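Local coordinates for protein thermostable carboxypeptidase 1 (PDB 1KA2) that releases amino acids one by one from the C-terminus of peptides with broad specificity, as a cobalt-dependent homodimeric metallocarboxypeptidase of the M32 family, at residues L61-K74 with V87-A99. Residues are numbered along the deposited sequence; the frame is centred on the assembly and turned at random.
Sequences LLHPEFVNLVEKAK and VRVLDRSIRIARA
Ile94 and Val70 meet tip to tip, Ile94 CD1 lying 3.7 Å from Val70 CG2, within a splayed helical hairpin of this largely helical M32 peptidase. The axes of segments 64-74 and 87-99, the latter part of helix 81-99, approach to 10.0 Å and run only roughly antiparallel, at 134°. Both residues meet the knobs-into-holes criterion: Val70 sits among Val87, Leu90, Asp91 and Ile94, and Ile94 among Leu61, Phe66, Val67 and Val70. With CG1 of Ile94 anti to its carbonyl carbon (chi1 -70°), CD1 is brought toward helix 64-74, while the CG2 branch meets Val67 CG2 at 4.0 Å. Phe66 lies across Leu90 at about a right angle, its CZ 3.6 Å from Leu90 CD1, while Ile13 of helix 8-36 also packs on Leu90. Val87 packs against the C-terminal part of segment 61-74, its CG2 on Ala73 CB and its CG1 on Lys74 CB, both at 3.9 Å. At the other end, Leu62, the first residue to leave helical geometry after helix 43-61, sets its CD1 against Ala97 CB at 3.4 Å, closer than usual van der Waals contact. The extended Lys74 chain crosses Asp91, and its NZ forms a salt bridge to Asp91 OD1 at 3.3 Å, approaching from 50° above the carboxylate plane.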
# COMPACT_ATOMS: atom_id res chain seq x y z
N LEU A 61 15.01 14.71 -9.40
CA LEU A 61 16.05 14.14 -10.24
C LEU A 61 16.77 15.21 -11.04
O LEU A 61 17.96 15.09 -11.32
CB LEU A 61 15.44 13.11 -11.20
CG LEU A 61 16.43 12.34 -12.08
CD1 LEU A 61 17.31 11.45 -11.19
CD2 LEU A 61 15.68 11.49 -13.09
N LEU A 62 16.05 16.27 -11.41
CA LEU A 62 16.65 17.33 -12.21
C LEU A 62 17.03 18.59 -11.43
O LEU A 62 17.29 19.63 -12.01
CB LEU A 62 15.72 17.69 -13.37
CG LEU A 62 15.74 16.78 -14.61
CD1 LEU A 62 15.66 15.33 -14.20
CD2 LEU A 62 14.58 17.15 -15.53
N HIS A 63 17.07 18.49 -10.10
CA HIS A 63 17.45 19.64 -9.30
C HIS A 63 18.92 19.97 -9.62
O HIS A 63 19.74 19.07 -9.75
CB HIS A 63 17.29 19.32 -7.81
CG HIS A 63 17.39 20.52 -6.93
ND1 HIS A 63 18.55 21.24 -6.76
CD2 HIS A 63 16.45 21.15 -6.18
CE1 HIS A 63 18.33 22.26 -5.96
NE2 HIS A 63 17.06 22.23 -5.59
N PRO A 64 19.26 21.26 -9.76
CA PRO A 64 20.64 21.66 -10.06
C PRO A 64 21.69 20.95 -9.19
O PRO A 64 22.71 20.48 -9.69
CB PRO A 64 20.62 23.17 -9.84
CG PRO A 64 19.22 23.54 -10.24
CD PRO A 64 18.40 22.45 -9.59
N GLU A 65 21.42 20.89 -7.90
CA GLU A 65 22.33 20.24 -6.97
C GLU A 65 22.61 18.79 -7.37
O GLU A 65 23.77 18.38 -7.49
CB GLU A 65 21.73 20.26 -5.56
CG GLU A 65 21.60 21.64 -4.98
CD GLU A 65 20.92 21.61 -3.63
OE1 GLU A 65 21.31 20.77 -2.79
OE2 GLU A 65 19.99 22.42 -3.40
N PHE A 66 21.55 18.03 -7.59
CA PHE A 66 21.70 16.63 -7.97
C PHE A 66 22.43 16.50 -9.31
O PHE A 66 23.39 15.73 -9.42
CB PHE A 66 20.33 15.94 -8.05
CG PHE A 66 20.41 14.44 -8.06
CD1 PHE A 66 20.75 13.74 -6.90
CD2 PHE A 66 20.19 13.73 -9.22
CE1 PHE A 66 20.85 12.35 -6.91
CE2 PHE A 66 20.29 12.35 -9.24
CZ PHE A 66 20.62 11.66 -8.09
N VAL A 67 21.99 17.25 -10.31
CA VAL A 67 22.63 17.17 -11.61
C VAL A 67 24.10 17.59 -11.52
O VAL A 67 24.97 16.93 -12.11
CB VAL A 67 21.92 18.06 -12.66
CG1 VAL A 67 22.63 17.94 -14.01
CG2 VAL A 67 20.46 17.62 -12.81
N ASN A 68 24.39 18.66 -10.79
CA ASN A 68 25.78 19.12 -10.64
C ASN A 68 26.67 18.01 -10.06
O ASN A 68 27.78 17.78 -10.53
CB ASN A 68 25.87 20.36 -9.72
CG ASN A 68 25.35 21.64 -10.39
OD1 ASN A 68 25.40 21.79 -11.62
ND2 ASN A 68 24.88 22.58 -9.58
N LEU A 69 26.16 17.33 -9.03
CA LEU A 69 26.90 16.24 -8.39
C LEU A 69 27.23 15.10 -9.36
O LEU A 69 28.35 14.60 -9.37
CB LEU A 69 26.11 15.69 -7.20
CG LEU A 69 26.12 16.54 -5.93
CD1 LEU A 69 25.36 15.83 -4.83
CD2 LEU A 69 27.57 16.77 -5.50
N VAL A 70 26.24 14.70 -10.15
CA VAL A 70 26.43 13.63 -11.12
C VAL A 70 27.46 14.03 -12.17
O VAL A 70 28.32 13.23 -12.55
CB VAL A 70 25.09 13.27 -11.84
CG1 VAL A 70 25.34 12.29 -12.98
CG2 VAL A 70 24.11 12.67 -10.84
N GLU A 71 27.39 15.27 -12.63
CA GLU A 71 28.35 15.75 -13.62
C GLU A 71 29.74 15.70 -13.00
O GLU A 71 30.68 15.18 -13.61
CB GLU A 71 28.02 17.18 -14.05
CG GLU A 71 27.28 17.26 -15.37
CD GLU A 71 28.05 16.61 -16.50
OE1 GLU A 71 29.21 17.03 -16.73
OE2 GLU A 71 27.51 15.69 -17.16
N LYS A 72 29.86 16.24 -11.79
CA LYS A 72 31.13 16.27 -11.08
C LYS A 72 31.73 14.87 -10.94
O LYS A 72 32.88 14.65 -11.33
CB LYS A 72 30.93 16.88 -9.69
CG LYS A 72 32.20 17.00 -8.87
CD LYS A 72 31.89 17.50 -7.47
CE LYS A 72 33.15 17.70 -6.65
NZ LYS A 72 34.02 18.77 -7.22
N ALA A 73 30.96 13.94 -10.39
CA ALA A 73 31.43 12.57 -10.20
C ALA A 73 31.82 11.94 -11.53
O ALA A 73 32.77 11.15 -11.61
CB ALA A 73 30.35 11.73 -9.52
N LYS A 74 31.08 12.28 -12.57
CA LYS A 74 31.33 11.75 -13.90
C LYS A 74 32.73 12.20 -14.32
O LYS A 74 33.36 11.62 -15.20
CB LYS A 74 30.27 12.29 -14.88
CG LYS A 74 30.31 11.67 -16.27
CD LYS A 74 29.21 12.25 -17.15
CE LYS A 74 29.26 11.63 -18.53
NZ LYS A 74 28.18 12.12 -19.41
N VAL A 87 26.84 6.45 -11.43
CA VAL A 87 26.88 7.55 -12.39
C VAL A 87 26.29 7.18 -13.76
O VAL A 87 25.47 7.92 -14.29
CB VAL A 87 28.33 8.05 -12.59
CG1 VAL A 87 28.35 9.21 -13.58
CG2 VAL A 87 28.92 8.48 -11.24
N ARG A 88 26.70 6.04 -14.32
CA ARG A 88 26.17 5.65 -15.62
C ARG A 88 24.65 5.65 -15.57
O ARG A 88 23.99 6.28 -16.41
CB ARG A 88 26.65 4.25 -16.03
CG ARG A 88 26.42 3.94 -17.50
CD ARG A 88 26.56 2.46 -17.85
NE ARG A 88 25.30 1.71 -17.70
CZ ARG A 88 24.89 1.14 -16.56
NH1 ARG A 88 25.63 1.23 -15.46
NH2 ARG A 88 23.74 0.48 -16.53
N VAL A 89 24.10 4.96 -14.58
CA VAL A 89 22.66 4.86 -14.41
C VAL A 89 22.00 6.23 -14.22
O VAL A 89 21.04 6.56 -14.91
CB VAL A 89 22.32 3.94 -13.20
CG1 VAL A 89 20.83 4.03 -12.87
CG2 VAL A 89 22.71 2.52 -13.52
N LEU A 90 22.52 7.02 -13.29
CA LEU A 90 21.94 8.33 -13.04
C LEU A 90 22.13 9.28 -14.21
O LEU A 90 21.28 10.13 -14.46
CB LEU A 90 22.51 8.93 -11.74
CG LEU A 90 22.03 8.24 -10.45
CD1 LEU A 90 22.69 8.89 -9.25
CD2 LEU A 90 20.51 8.35 -10.33
N ASP A 91 23.24 9.14 -14.94
CA ASP A 91 23.47 10.02 -16.08
C ASP A 91 22.40 9.74 -17.14
O ASP A 91 21.85 10.66 -17.74
CB ASP A 91 24.87 9.83 -16.67
CG ASP A 91 25.17 10.81 -17.79
OD1 ASP A 91 25.48 10.35 -18.91
OD2 ASP A 91 25.08 12.04 -17.55
N ARG A 92 22.10 8.47 -17.36
CA ARG A 92 21.09 8.08 -18.34
C ARG A 92 19.70 8.60 -17.95
O ARG A 92 18.91 9.00 -18.81
CB ARG A 92 21.06 6.56 -18.48
CG ARG A 92 19.96 6.02 -19.38
CD ARG A 92 19.96 4.49 -19.38
NE ARG A 92 18.67 3.95 -19.81
CZ ARG A 92 18.28 3.82 -21.08
NH1 ARG A 92 19.08 4.18 -22.07
NH2 ARG A 92 17.08 3.33 -21.34
N SER A 93 19.40 8.59 -16.65
CA SER A 93 18.10 9.06 -16.17
C SER A 93 17.95 10.56 -16.32
O SER A 93 16.94 11.03 -16.85
CB SER A 93 17.89 8.69 -14.71
OG SER A 93 17.82 7.29 -14.53
N ILE A 94 18.94 11.31 -15.84
CA ILE A 94 18.90 12.76 -15.94
C ILE A 94 18.83 13.15 -17.40
O ILE A 94 18.11 14.07 -17.77
CB ILE A 94 20.15 13.39 -15.30
CG1 ILE A 94 20.09 13.20 -13.78
CG2 ILE A 94 20.26 14.87 -15.69
CD1 ILE A 94 21.33 13.70 -13.05
N ARG A 95 19.56 12.42 -18.23
CA ARG A 95 19.58 12.68 -19.67
C ARG A 95 18.18 12.46 -20.23
O ARG A 95 17.58 13.37 -20.81
CB ARG A 95 20.57 11.74 -20.37
CG ARG A 95 21.07 12.28 -21.70
CD ARG A 95 21.91 11.27 -22.48
NE ARG A 95 21.08 10.33 -23.24
CZ ARG A 95 20.30 10.67 -24.26
NH1 ARG A 95 20.24 11.94 -24.66
NH2 ARG A 95 19.59 9.75 -24.89
N ILE A 96 17.64 11.26 -20.06
CA ILE A 96 16.31 10.95 -20.56
C ILE A 96 15.27 11.92 -20.03
O ILE A 96 14.43 12.40 -20.78
CB ILE A 96 15.87 9.54 -20.16
CG1 ILE A 96 16.83 8.51 -20.74
CG2 ILE A 96 14.46 9.30 -20.66
CD1 ILE A 96 16.58 7.11 -20.23
N ALA A 97 15.33 12.21 -18.74
CA ALA A 97 14.38 13.12 -18.12
C ALA A 97 14.39 14.54 -18.69
O ALA A 97 13.34 15.16 -18.80
CB ALA A 97 14.61 13.16 -16.61
N ARG A 98 15.56 15.06 -19.05
CA ARG A 98 15.58 16.42 -19.59
C ARG A 98 15.51 16.52 -21.11
O ARG A 98 15.65 17.61 -21.66
CB ARG A 98 16.81 17.18 -19.08
CG ARG A 98 18.15 16.54 -19.39
CD ARG A 98 19.28 17.40 -18.85
NE ARG A 98 20.57 16.70 -18.85
CZ ARG A 98 21.72 17.26 -18.49
NH1 ARG A 98 21.75 18.53 -18.10
NH2 ARG A 98 22.84 16.54 -18.50
N ALA A 99 15.28 15.39 -21.78
CA ALA A 99 15.17 15.37 -23.23
C ALA A 99 13.82 15.94 -23.66
O ALA A 99 13.71 16.59 -24.70
CB ALA A 99 15.32 13.94 -23.75